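PDB 5DJ3: PLP-Dependent L-Arginine Hydroxylase MppP from Streptomyces wadayamensis, which probably uses pyridoxal 5'-phosphate to hydroxylate L-arginine, and belongs to an aminotransferase family. Local coordinates for residues D27-Q32 / T219-P224; L110-F115 / H340-S345; C152-T157 / V184-T189. All blocks are in the same frame, centred on the assembly; numbering follows the deposited sequence.

Overall arrangement
Three contacts meet one cofactor-arginine adduct from different parts of the fold, and their chemistry follows their place. Contact 3 is wholly buried: two parallel neighbours of the large mixed sheet joined by regular backbone bonds. Contact 2 shares that sheet, since strands 107-112 and 152-156 run side by side in it, but pairs a strand end with a later loop through aromatic rings, and its outer side reaches solvent at E343. Contact 1 is mostly buried as well, yet joins two loops with no direct hydrogen bond between them, relying on water, apolar packing and the ligand. Its centre lies about 23 Å from that of contact 2 and about 22 Å from that of contact 3.

Contact 1 of 3, residues D27-Q32 / T219-P224; sequences DGHARQ and TGKLWP. With 5DK ((E)-N~2~-({3-hydroxy-2-methyl-5-[(phosphonooxy)methyl]pyridin-4-yl}methylidene)-D-arginine), chain E.
In the pocket that holds the modelled adduct of pyridoxal phosphate and D-arginine, H29 of loop 27-32 meets G220 and K221 of loop 219-224. The imidazole, poorly ordered, has G220 O over one face, 3.4 Å from CD2, while the K221 chain lies at its edge, CE 3.4 Å from H29 NE2. K221 is bent at chi2 (41°) and again at chi4, which turns its NZ toward the cofactor, where it donates to 5DK O4P at 2.6 Å; a salt bridge to D218 gives NZ a second partner. The lysine follows strand 212-218 of the large sheet, the place from which the Schiff-base lysine of aminotransferase relatives comes. With an alanine here in place of K221, O4P and D218 would probably both be left without the amine that joins them. Loop 27-32 grips the arginine part: G28 N donates to 5DK OXT at 2.8 Å, and D27 OD1 accepts from 5DK NE at 2.9 Å. Farther from the ligand, the methyl of A30 rests on the W223-P224 peptide, CB 3.6 Å from W223 C. Between the loops a water accepts from A30 N and donates to G220 O and W223 O.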
loop_
_atom_site.group_PDB
_atom_site.type_symbol
_atom_site.label_atom_id
_atom_site.label_comp_id
_atom_site.label_asym_id
_atom_site.label_seq_id
_atom_site.Cartn_x
_atom_site.Cartn_y
_atom_site.Cartn_z
ATOM N N ASP A 27 -5.536 7.616 17.095
ATOM C CA ASP A 27 -5.040 6.549 16.244
ATOM C C ASP A 27 -4.741 5.268 17.033
ATOM O O ASP A 27 -4.099 5.300 18.085
ATOM C CB ASP A 27 -3.779 7.077 15.561
ATOM C CG ASP A 27 -3.109 6.060 14.738
ATOM O OD1 ASP A 27 -3.784 5.437 13.891
ATOM O OD2 ASP A 27 -1.899 5.888 14.948
ATOM N N GLY A 28 -5.181 4.126 16.503
ATOM C CA GLY A 28 -4.964 2.850 17.170
ATOM C C GLY A 28 -3.522 2.373 17.193
ATOM O O GLY A 28 -3.171 1.549 18.043
ATOM N N HIS A 29 -2.682 2.870 16.295
ATOM C CA HIS A 29 -1.337 2.343 16.180
ATOM C C HIS A 29 -0.528 2.683 17.419
ATOM O O HIS A 29 -0.897 3.541 18.221
ATOM C CB HIS A 29 -0.665 2.867 14.922
ATOM C CG HIS A 29 -1.123 2.164 13.689
ATOM N ND1 HIS A 29 -0.861 2.624 12.419
ATOM C CD2 HIS A 29 -1.836 1.025 13.536
ATOM C CE1 HIS A 29 -1.384 1.790 11.536
ATOM N NE2 HIS A 29 -1.985 0.813 12.189
ATOM N N ALA A 30 0.581 1.976 17.580
ATOM C CA ALA A 30 1.336 2.001 18.829
ATOM C C ALA A 30 2.390 3.084 18.809
ATOM O O ALA A 30 3.208 3.154 17.883
ATOM C CB ALA A 30 1.995 0.648 19.102
ATOM N N ARG A 31 2.362 3.920 19.853
ATOM C CA ARG A 31 3.307 5.006 20.044
ATOM C C ARG A 31 3.970 4.990 21.414
ATOM O O ARG A 31 4.585 5.993 21.787
ATOM C CB ARG A 31 2.616 6.361 19.860
ATOM C CG ARG A 31 1.944 6.540 18.503
ATOM C CD ARG A 31 1.295 7.923 18.441
ATOM N NE ARG A 31 0.517 8.119 17.220
ATOM C CZ ARG A 31 0.102 9.311 16.797
ATOM N NH1 ARG A 31 0.404 10.419 17.487
ATOM N NH2 ARG A 31 -0.616 9.398 15.679
ATOM N N GLN A 32 3.866 3.904 22.175
ATOM C CA GLN A 32 4.634 3.819 23.411
ATOM C C GLN A 32 6.105 3.615 23.093
ATOM O O GLN A 32 6.479 3.291 21.958
ATOM C CB GLN A 32 4.162 2.673 24.288
ATOM C CG GLN A 32 4.338 1.302 23.672
ATOM C CD GLN A 32 3.152 0.915 22.819
ATOM O OE1 GLN A 32 2.466 1.762 22.265
ATOM N NE2 GLN A 32 2.905 -0.361 22.714
ATOM N N THR A 219 0.301 -7.017 11.043
ATOM C CA THR A 219 1.333 -6.787 12.039
ATOM C C THR A 219 1.350 -5.358 12.572
ATOM O O THR A 219 2.038 -5.091 13.562
ATOM C CB THR A 219 2.727 -7.093 11.476
ATOM O OG1 THR A 219 3.115 -6.072 10.548
ATOM C CG2 THR A 219 2.768 -8.468 10.774
ATOM N N GLY A 220 0.608 -4.442 11.984
ATOM C CA GLY A 220 0.837 -3.041 12.284
ATOM C C GLY A 220 0.234 -2.475 13.571
ATOM O O GLY A 220 0.541 -1.325 13.896
ATOM N N LYS A 221 -0.614 -3.198 14.309
ATOM C CA LYS A 221 -1.175 -2.631 15.539
ATOM C C LYS A 221 -0.411 -3.024 16.792
ATOM O O LYS A 221 -0.572 -2.361 17.822
ATOM C CB LYS A 221 -2.635 -3.048 15.745
ATOM C CG LYS A 221 -3.693 -2.322 14.897
ATOM C CD LYS A 221 -3.273 -2.108 13.483
ATOM C CE LYS A 221 -4.423 -1.558 12.673
ATOM N NZ LYS A 221 -4.489 -2.277 11.399
ATOM N N LEU A 222 0.428 -4.059 16.724
ATOM C CA LEU A 222 0.998 -4.643 17.939
ATOM C C LEU A 222 2.079 -3.767 18.544
ATOM O O LEU A 222 2.043 -3.460 19.742
ATOM C CB LEU A 222 1.594 -6.013 17.657
ATOM C CG LEU A 222 0.744 -7.244 17.893
ATOM C CD1 LEU A 222 1.706 -8.424 17.858
ATOM C CD2 LEU A 222 -0.047 -7.178 19.212
ATOM N N TRP A 223 3.079 -3.417 17.745
ATOM C CA TRP A 223 4.356 -2.910 18.223
ATOM C C TRP A 223 4.585 -1.496 17.685
ATOM O O TRP A 223 4.080 -1.155 16.605
ATOM C CB TRP A 223 5.499 -3.821 17.744
ATOM C CG TRP A 223 5.352 -5.266 18.093
ATOM C CD1 TRP A 223 5.240 -5.779 19.335
ATOM C CD2 TRP A 223 5.312 -6.380 17.189
ATOM N NE1 TRP A 223 5.131 -7.148 19.278
ATOM C CE2 TRP A 223 5.181 -7.546 17.971
ATOM C CE3 TRP A 223 5.385 -6.510 15.796
ATOM C CZ2 TRP A 223 5.118 -8.833 17.410
ATOM C CZ3 TRP A 223 5.317 -7.798 15.236
ATOM C CH2 TRP A 223 5.186 -8.933 16.039
ATOM N N PRO A 224 5.402 -0.624 18.411
ATOM C CA PRO A 224 5.633 0.736 17.864
ATOM C C PRO A 224 6.721 0.749 16.789
ATOM O O PRO A 224 7.865 1.116 16.992
ATOM C CB PRO A 224 6.014 1.539 19.108
ATOM C CG PRO A 224 6.606 0.545 20.031
ATOM C CD PRO A 224 6.004 -0.796 19.741
HETATM C C2 5DK E . -8.705 -3.368 11.334
HETATM C C3 5DK E . -8.331 -2.114 11.793
HETATM C C4 5DK E . -7.579 -1.264 10.983
HETATM C C5 5DK E . -7.256 -1.752 9.716
HETATM C C6 5DK E . -7.659 -3.022 9.324
HETATM C CB 5DK E . -5.782 2.286 12.398
HETATM O O3 5DK E . -8.745 -1.751 13.072
HETATM O O1P 5DK E . -2.559 -0.496 8.872
HETATM O O2P 5DK E . -4.130 -0.358 6.937
HETATM O O3P 5DK E . -4.188 1.376 8.651
HETATM O O4P 5DK E . -5.122 -0.926 9.274
HETATM N N 5DK E . -7.351 0.456 12.594
HETATM P P 5DK E . -3.972 -0.104 8.448
HETATM C C2A 5DK E . -9.556 -4.233 12.276
HETATM C C4A 5DK E . -7.103 0.162 11.394
HETATM C C5A 5DK E . -6.423 -0.885 8.767
HETATM N N1 5DK E . -8.362 -3.792 10.124
HETATM C CA 5DK E . -7.221 1.902 12.761
HETATM C C 5DK E . -7.508 2.328 14.206
HETATM O O 5DK E . -8.067 1.580 15.024
HETATM C CG 5DK E . -5.698 3.617 11.609
HETATM C CD 5DK E . -4.468 3.602 10.671
HETATM N NE 5DK E . -3.292 4.096 11.401
HETATM C CZ 5DK E . -2.094 4.533 10.669
HETATM N NH1 5DK E . -1.831 4.064 9.301
HETATM N NH2 5DK E . -1.276 5.301 11.237
HETATM O OXT 5DK E . -7.211 3.463 14.652
HETATM O O HOH W 1 -2.063 -0.538 18.981
HETATM O O HOH W 2 1.551 -0.172 15.947
#

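Contact 2 of 3, residues L110-F115 / H340-S345; sequences LVHPTF and HWAEPS. With 5DK ((E)-N~2~-({3-hydroxy-2-methyl-5-[(phosphonooxy)methyl]pyridin-4-yl}methylidene)-D-arginine), chain E.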
loop_
_atom_site.group_PDB
_atom_site.type_symbol
_atom_site.label_atom_id
_atom_site.label_comp_id
_atom_site.label_asym_id
_atom_site.label_seq_id
_atom_site.Cartn_x
_atom_site.Cartn_y
_atom_site.Cartn_z
ATOM N N LEU A 110 -21.613 -8.175 7.364
ATOM C CA LEU A 110 -20.467 -7.561 8.015
ATOM C C LEU A 110 -20.799 -7.283 9.474
ATOM O O LEU A 110 -21.864 -6.719 9.773
ATOM C CB LEU A 110 -20.108 -6.270 7.287
ATOM C CG LEU A 110 -19.002 -5.401 7.911
ATOM C CD1 LEU A 110 -17.670 -6.157 8.039
ATOM C CD2 LEU A 110 -18.825 -4.117 7.064
ATOM N N VAL A 111 -19.895 -7.667 10.382
ATOM C CA VAL A 111 -20.091 -7.335 11.789
ATOM C C VAL A 111 -20.213 -5.815 11.965
ATOM O O VAL A 111 -19.529 -5.009 11.307
ATOM C CB VAL A 111 -18.969 -7.920 12.667
ATOM C CG1 VAL A 111 -17.593 -7.233 12.402
ATOM C CG2 VAL A 111 -19.332 -7.746 14.113
ATOM N N HIS A 112 -21.086 -5.432 12.880
ATOM C CA HIS A 112 -21.428 -4.057 13.156
ATOM C C HIS A 112 -21.520 -3.902 14.686
ATOM O O HIS A 112 -22.235 -4.676 15.329
ATOM C CB HIS A 112 -22.769 -3.717 12.470
ATOM C CG HIS A 112 -23.201 -2.292 12.619
ATOM N ND1 HIS A 112 -24.298 -1.921 13.361
ATOM C CD2 HIS A 112 -22.695 -1.147 12.098
ATOM C CE1 HIS A 112 -24.454 -0.610 13.290
ATOM N NE2 HIS A 112 -23.484 -0.114 12.540
ATOM N N PRO A 113 -20.798 -2.933 15.278
ATOM C CA PRO A 113 -19.879 -1.987 14.636
ATOM C C PRO A 113 -18.587 -2.676 14.231
ATOM O O PRO A 113 -18.381 -3.819 14.631
ATOM C CB PRO A 113 -19.623 -0.948 15.734
ATOM C CG PRO A 113 -19.660 -1.692 16.975
ATOM C CD PRO A 113 -20.740 -2.797 16.749
ATOM N N THR A 114 -17.757 -2.010 13.437
ATOM C CA THR A 114 -16.383 -2.447 13.185
ATOM C C THR A 114 -15.646 -1.225 12.646
ATOM O O THR A 114 -16.231 -0.152 12.505
ATOM C CB THR A 114 -16.330 -3.685 12.239
ATOM O OG1 THR A 114 -15.044 -4.298 12.290
ATOM C CG2 THR A 114 -16.616 -3.364 10.803
ATOM N N PHE A 115 -14.344 -1.380 12.406
ATOM C CA PHE A 115 -13.547 -0.352 11.743
ATOM C C PHE A 115 -14.141 -0.008 10.385
ATOM O O PHE A 115 -14.397 -0.890 9.562
ATOM C CB PHE A 115 -12.098 -0.827 11.581
ATOM C CG PHE A 115 -11.181 0.208 10.988
ATOM C CD1 PHE A 115 -11.133 1.493 11.502
ATOM C CD2 PHE A 115 -10.379 -0.112 9.903
ATOM C CE1 PHE A 115 -10.288 2.449 10.957
ATOM C CE2 PHE A 115 -9.516 0.826 9.354
ATOM C CZ PHE A 115 -9.475 2.118 9.867
ATOM N N HIS A 340 -20.087 2.511 13.861
ATOM C CA HIS A 340 -21.434 2.020 13.623
ATOM C C HIS A 340 -21.845 2.399 12.198
ATOM O O HIS A 340 -22.673 3.278 11.944
ATOM C CB HIS A 340 -22.359 2.569 14.690
ATOM C CG HIS A 340 -21.891 2.239 16.069
ATOM N ND1 HIS A 340 -22.429 1.206 16.804
ATOM C CD2 HIS A 340 -20.879 2.752 16.816
ATOM C CE1 HIS A 340 -21.807 1.137 17.971
ATOM N NE2 HIS A 340 -20.862 2.060 18.003
ATOM N N TRP A 341 -21.228 1.679 11.254
ATOM C CA TRP A 341 -21.251 2.044 9.843
ATOM C C TRP A 341 -22.621 1.876 9.190
ATOM O O TRP A 341 -22.820 2.370 8.080
ATOM C CB TRP A 341 -20.199 1.217 9.118
ATOM C CG TRP A 341 -20.383 -0.254 9.307
ATOM C CD1 TRP A 341 -19.702 -1.058 10.161
ATOM C CD2 TRP A 341 -21.318 -1.096 8.618
ATOM N NE1 TRP A 341 -20.163 -2.360 10.064
ATOM C CE2 TRP A 341 -21.144 -2.406 9.111
ATOM C CE3 TRP A 341 -22.276 -0.874 7.626
ATOM C CZ2 TRP A 341 -21.905 -3.487 8.656
ATOM C CZ3 TRP A 341 -23.055 -1.960 7.176
ATOM C CH2 TRP A 341 -22.855 -3.241 7.688
ATOM N N ALA A 342 -23.559 1.190 9.823
ATOM C CA ALA A 342 -24.924 1.109 9.319
ATOM C C ALA A 342 -25.898 1.982 10.095
ATOM O O ALA A 342 -27.002 2.208 9.604
ATOM C CB ALA A 342 -25.426 -0.340 9.358
ATOM N N GLU A 343 -25.525 2.431 11.302
ATOM C CA GLU A 343 -26.376 3.287 12.127
ATOM C C GLU A 343 -25.504 4.121 13.059
ATOM O O GLU A 343 -25.364 3.811 14.244
ATOM C CB GLU A 343 -27.357 2.452 12.944
ATOM C CG GLU A 343 -28.515 3.240 13.492
ATOM C CD GLU A 343 -29.435 3.777 12.388
ATOM O OE1 GLU A 343 -29.249 4.939 11.959
ATOM O OE2 GLU A 343 -30.333 3.034 11.944
ATOM N N PRO A 344 -24.931 5.216 12.565
ATOM C CA PRO A 344 -23.911 5.920 13.360
ATOM C C PRO A 344 -24.434 6.439 14.685
ATOM O O PRO A 344 -23.667 6.560 15.655
ATOM C CB PRO A 344 -23.469 7.071 12.448
ATOM C CG PRO A 344 -24.080 6.819 11.109
ATOM C CD PRO A 344 -25.236 5.900 11.298
ATOM N N SER A 345 -25.714 6.762 14.763
ATOM C CA SER A 345 -26.229 7.303 16.011
ATOM C C SER A 345 -26.098 6.298 17.158
ATOM O O SER A 345 -26.155 6.701 18.328
ATOM C CB SER A 345 -27.690 7.774 15.823
ATOM O OG SER A 345 -28.618 6.694 15.676
HETATM C C2 5DK E . -8.705 -3.368 11.334
HETATM C C3 5DK E . -8.331 -2.114 11.793
HETATM C C4 5DK E . -7.579 -1.264 10.983
HETATM C C5 5DK E . -7.256 -1.752 9.716
HETATM C C6 5DK E . -7.659 -3.022 9.324
HETATM C CB 5DK E . -5.782 2.286 12.398
HETATM O O3 5DK E . -8.745 -1.751 13.072
HETATM O O1P 5DK E . -2.559 -0.496 8.872
HETATM O O2P 5DK E . -4.130 -0.358 6.937
HETATM O O3P 5DK E . -4.188 1.376 8.651
HETATM O O4P 5DK E . -5.122 -0.926 9.274
HETATM N N 5DK E . -7.351 0.456 12.594
HETATM P P 5DK E . -3.972 -0.104 8.448
HETATM C C2A 5DK E . -9.556 -4.233 12.276
HETATM C C4A 5DK E . -7.103 0.162 11.394
HETATM C C5A 5DK E . -6.423 -0.885 8.767
HETATM N N1 5DK E . -8.362 -3.792 10.124
HETATM C CA 5DK E . -7.221 1.902 12.761
HETATM C C 5DK E . -7.508 2.328 14.206
HETATM O O 5DK E . -8.067 1.580 15.024
HETATM C CG 5DK E . -5.698 3.617 11.609
HETATM C CD 5DK E . -4.468 3.602 10.671
HETATM N NE 5DK E . -3.292 4.096 11.401
HETATM C CZ 5DK E . -2.094 4.533 10.669
HETATM N NH1 5DK E . -1.831 4.064 9.301
HETATM N NH2 5DK E . -1.276 5.301 11.237
HETATM O OXT 5DK E . -7.211 3.463 14.652
#
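W341 is packed tightly between L110 and H112, its indole held from both faces. On one side L110 CD2 comes within 3.5 Å of W341 CZ2; on the opposite side the edge of H112 stands on the five-membered ring in a T-shaped (edge-to-face) stack, centroids 4.5 Å apart and planes at 79°. NE1 donates to V111 O (3.0 Å, 163° at the hydrogen) with the acceptor in the ring plane, which probably restrains the indole from turning. W341 CG sits between the backbone N and the carbonyl carbon (chi1 56°), which puts the indole between L110 and H112. Strand 107-112 belongs to the central mixed sheet of this aminotransferase-type fold, and residues 340-345 lie between strands 334-335 and 350-354 of the smaller antiparallel sheet, so the aromatic cluster ties the two together. H112 also takes A342 CB over one face, a CH-pi contact, while its ND1 is hydrogen-bonded to E133; the edge of H340 points at the H112 face, and P113, after a cis peptide, sets CB 3.7 Å from the centre of the H340 ring. Outward the packing thins. A weak bond from E343 N to H340 O closes a type I turn, and of the exposed E343 side chain, CB comes 4.2 Å from H112 CE1, and the carboxylate leads away. Inward, F115 lays its ring over the adduct, CE2 3.2 Å from 5DK C4A.

Contact 3 of 3, residues C152-T157 / V184-T189; sequences CVFVTT and VLALDT. With 5DK ((E)-N~2~-({3-hydroxy-2-methyl-5-[(phosphonooxy)methyl]pyridin-4-yl}methylidene)-D-arginine), chain E.
F154 and A186 form the apolar centre of two parallel strands, 152-156 and 184-188, which helix 168-181 links in a beta-alpha-beta crossover. The A186 methyl meets the rim of the F154 ring, CB 3.6 Å from CD2, and C152 SG, at the N-terminal end of its strand, also touches that methyl at 3.8 Å. With CG anti to the backbone N (chi1 -168°), F154 leans along the sheet far enough for its CE1 to reach D188 CB at 3.7 Å. Helix 90-101 covers this face, with M94 and L97 against the ring. V155 and L187 pack on the reverse face, CB to CD2, at 4.0 Å. Around this core runs the regular parallel pattern: V153 N, V155 N and T157 N donate to V184 O, A186 O and D188 O, while A186 N and D188 N donate back to V153 O and V155 O, all five close to 2.8-2.9 Å. At the C-terminal end the strands turn polar and meet the cofactor. T156 OG1 is hydrogen-bonded to T114 OG1, in the loop after the neighbouring strand 107-112, leaving T156 CG2 to pack on 5DK C2A at 3.4 Å. Beside it D188 points the same way, its OD1 held by S190 N. That bond probably steadies the turn of the carboxylate, which faces the pyridine nitrogen as the aspartate of related aminotransferases does: D188 OD2 lies 2.6 Å from 5DK N1.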
loop_
_atom_site.group_PDB
_atom_site.type_symbol
_atom_site.label_atom_id
_atom_site.label_comp_id
_atom_site.label_asym_id
_atom_site.label_seq_id
_atom_site.Cartn_x
_atom_site.Cartn_y
_atom_site.Cartn_z
ATOM N N CYS A 152 -20.845 -13.682 1.216
ATOM C CA CYS A 152 -19.704 -13.594 2.133
ATOM C C CYS A 152 -20.153 -13.103 3.507
ATOM O O CYS A 152 -20.986 -12.194 3.607
ATOM C CB CYS A 152 -18.613 -12.654 1.576
ATOM S SG CYS A 152 -17.154 -12.411 2.670
ATOM N N VAL A 153 -19.605 -13.713 4.554
ATOM C CA VAL A 153 -19.724 -13.225 5.927
ATOM C C VAL A 153 -18.345 -12.734 6.365
ATOM O O VAL A 153 -17.364 -13.476 6.251
ATOM C CB VAL A 153 -20.240 -14.331 6.866
ATOM C CG1 VAL A 153 -20.343 -13.827 8.302
ATOM C CG2 VAL A 153 -21.571 -14.863 6.370
ATOM N N PHE A 154 -18.273 -11.497 6.873
ATOM C CA PHE A 154 -17.019 -10.844 7.253
ATOM C C PHE A 154 -17.021 -10.500 8.746
ATOM O O PHE A 154 -17.872 -9.735 9.226
ATOM C CB PHE A 154 -16.799 -9.588 6.396
ATOM C CG PHE A 154 -15.410 -8.992 6.511
ATOM C CD1 PHE A 154 -14.968 -8.418 7.695
ATOM C CD2 PHE A 154 -14.564 -8.991 5.418
ATOM C CE1 PHE A 154 -13.694 -7.863 7.771
ATOM C CE2 PHE A 154 -13.294 -8.443 5.481
ATOM C CZ PHE A 154 -12.854 -7.875 6.646
ATOM N N VAL A 155 -16.083 -11.069 9.491
ATOM C CA VAL A 155 -16.012 -10.847 10.929
ATOM C C VAL A 155 -14.655 -10.235 11.256
ATOM O O VAL A 155 -13.626 -10.761 10.824
ATOM C CB VAL A 155 -16.226 -12.163 11.712
ATOM C CG1 VAL A 155 -16.129 -11.910 13.253
ATOM C CG2 VAL A 155 -17.566 -12.808 11.355
ATOM N N THR A 156 -14.651 -9.164 12.047
ATOM C CA THR A 156 -13.417 -8.581 12.593
ATOM C C THR A 156 -13.238 -9.126 14.007
ATOM O O THR A 156 -14.097 -8.906 14.860
ATOM C CB THR A 156 -13.455 -7.050 12.626
ATOM O OG1 THR A 156 -13.793 -6.534 11.325
ATOM C CG2 THR A 156 -12.055 -6.452 13.066
ATOM N N THR A 157 -12.150 -9.860 14.246
ATOM C CA THR A 157 -11.954 -10.509 15.550
ATOM C C THR A 157 -10.475 -10.610 15.909
ATOM O O THR A 157 -9.704 -11.125 15.097
ATOM C CB THR A 157 -12.590 -11.956 15.609
ATOM O OG1 THR A 157 -12.350 -12.552 16.913
ATOM C CG2 THR A 157 -12.056 -12.865 14.503
ATOM N N VAL A 184 -18.390 -17.539 1.319
ATOM C CA VAL A 184 -17.033 -17.208 1.748
ATOM C C VAL A 184 -17.066 -16.706 3.189
ATOM O O VAL A 184 -17.791 -15.762 3.514
ATOM C CB VAL A 184 -16.411 -16.148 0.817
ATOM C CG1 VAL A 184 -15.042 -15.729 1.350
ATOM C CG2 VAL A 184 -16.333 -16.662 -0.681
ATOM N N LEU A 185 -16.243 -17.292 4.052
ATOM C CA LEU A 185 -16.029 -16.765 5.392
ATOM C C LEU A 185 -14.742 -15.939 5.424
ATOM O O LEU A 185 -13.657 -16.463 5.167
ATOM C CB LEU A 185 -15.998 -17.885 6.432
ATOM C CG LEU A 185 -15.748 -17.406 7.867
ATOM C CD1 LEU A 185 -16.730 -16.326 8.344
ATOM C CD2 LEU A 185 -15.748 -18.568 8.817
ATOM N N ALA A 186 -14.867 -14.656 5.768
ATOM C CA ALA A 186 -13.755 -13.719 5.771
ATOM C C ALA A 186 -13.519 -13.179 7.179
ATOM O O ALA A 186 -14.463 -12.714 7.833
ATOM C CB ALA A 186 -14.018 -12.544 4.807
ATOM N N LEU A 187 -12.269 -13.219 7.639
ATOM C CA LEU A 187 -11.921 -12.707 8.961
ATOM C C LEU A 187 -10.857 -11.617 8.871
ATOM O O LEU A 187 -9.913 -11.713 8.082
ATOM C CB LEU A 187 -11.404 -13.810 9.876
ATOM C CG LEU A 187 -12.126 -15.142 10.000
ATOM C CD1 LEU A 187 -11.384 -16.065 10.955
ATOM C CD2 LEU A 187 -13.553 -14.941 10.490
ATOM N N ASP A 188 -11.005 -10.574 9.686
ATOM C CA ASP A 188 -9.954 -9.581 9.872
ATOM C C ASP A 188 -9.432 -9.719 11.300
ATOM O O ASP A 188 -10.174 -9.529 12.270
ATOM C CB ASP A 188 -10.472 -8.166 9.568
ATOM C CG ASP A 188 -9.437 -7.050 9.914
ATOM O OD1 ASP A 188 -8.611 -7.240 10.832
ATOM O OD2 ASP A 188 -9.452 -5.978 9.264
ATOM N N THR A 189 -8.157 -10.044 11.422
ATOM C CA THR A 189 -7.571 -10.444 12.699
ATOM C C THR A 189 -6.424 -9.524 13.117
ATOM O O THR A 189 -5.506 -9.938 13.833
ATOM C CB THR A 189 -7.108 -11.898 12.630
ATOM O OG1 THR A 189 -6.155 -12.069 11.558
ATOM C CG2 THR A 189 -8.307 -12.820 12.419
HETATM C C2 5DK E . -8.705 -3.368 11.334
HETATM C C3 5DK E . -8.331 -2.114 11.793
HETATM C C4 5DK E . -7.579 -1.264 10.983
HETATM C C5 5DK E . -7.256 -1.752 9.716
HETATM C C6 5DK E . -7.659 -3.022 9.324
HETATM C CB 5DK E . -5.782 2.286 12.398
HETATM O O3 5DK E . -8.745 -1.751 13.072
HETATM O O1P 5DK E . -2.559 -0.496 8.872
HETATM O O2P 5DK E . -4.130 -0.358 6.937
HETATM O O3P 5DK E . -4.188 1.376 8.651
HETATM O O4P 5DK E . -5.122 -0.926 9.274
HETATM N N 5DK E . -7.351 0.456 12.594
HETATM P P 5DK E . -3.972 -0.104 8.448
HETATM C C2A 5DK E . -9.556 -4.233 12.276
HETATM C C4A 5DK E . -7.103 0.162 11.394
HETATM C C5A 5DK E . -6.423 -0.885 8.767
HETATM N N1 5DK E . -8.362 -3.792 10.124
HETATM C CA 5DK E . -7.221 1.902 12.761
HETATM C C 5DK E . -7.508 2.328 14.206
HETATM O O 5DK E . -8.067 1.580 15.024
HETATM C CG 5DK E . -5.698 3.617 11.609
HETATM C CD 5DK E . -4.468 3.602 10.671
HETATM N NE 5DK E . -3.292 4.096 11.401
HETATM C CZ 5DK E . -2.094 4.533 10.669
HETATM N NH1 5DK E . -1.831 4.064 9.301
HETATM N NH2 5DK E . -1.276 5.301 11.237
HETATM O OXT 5DK E . -7.211 3.463 14.652
#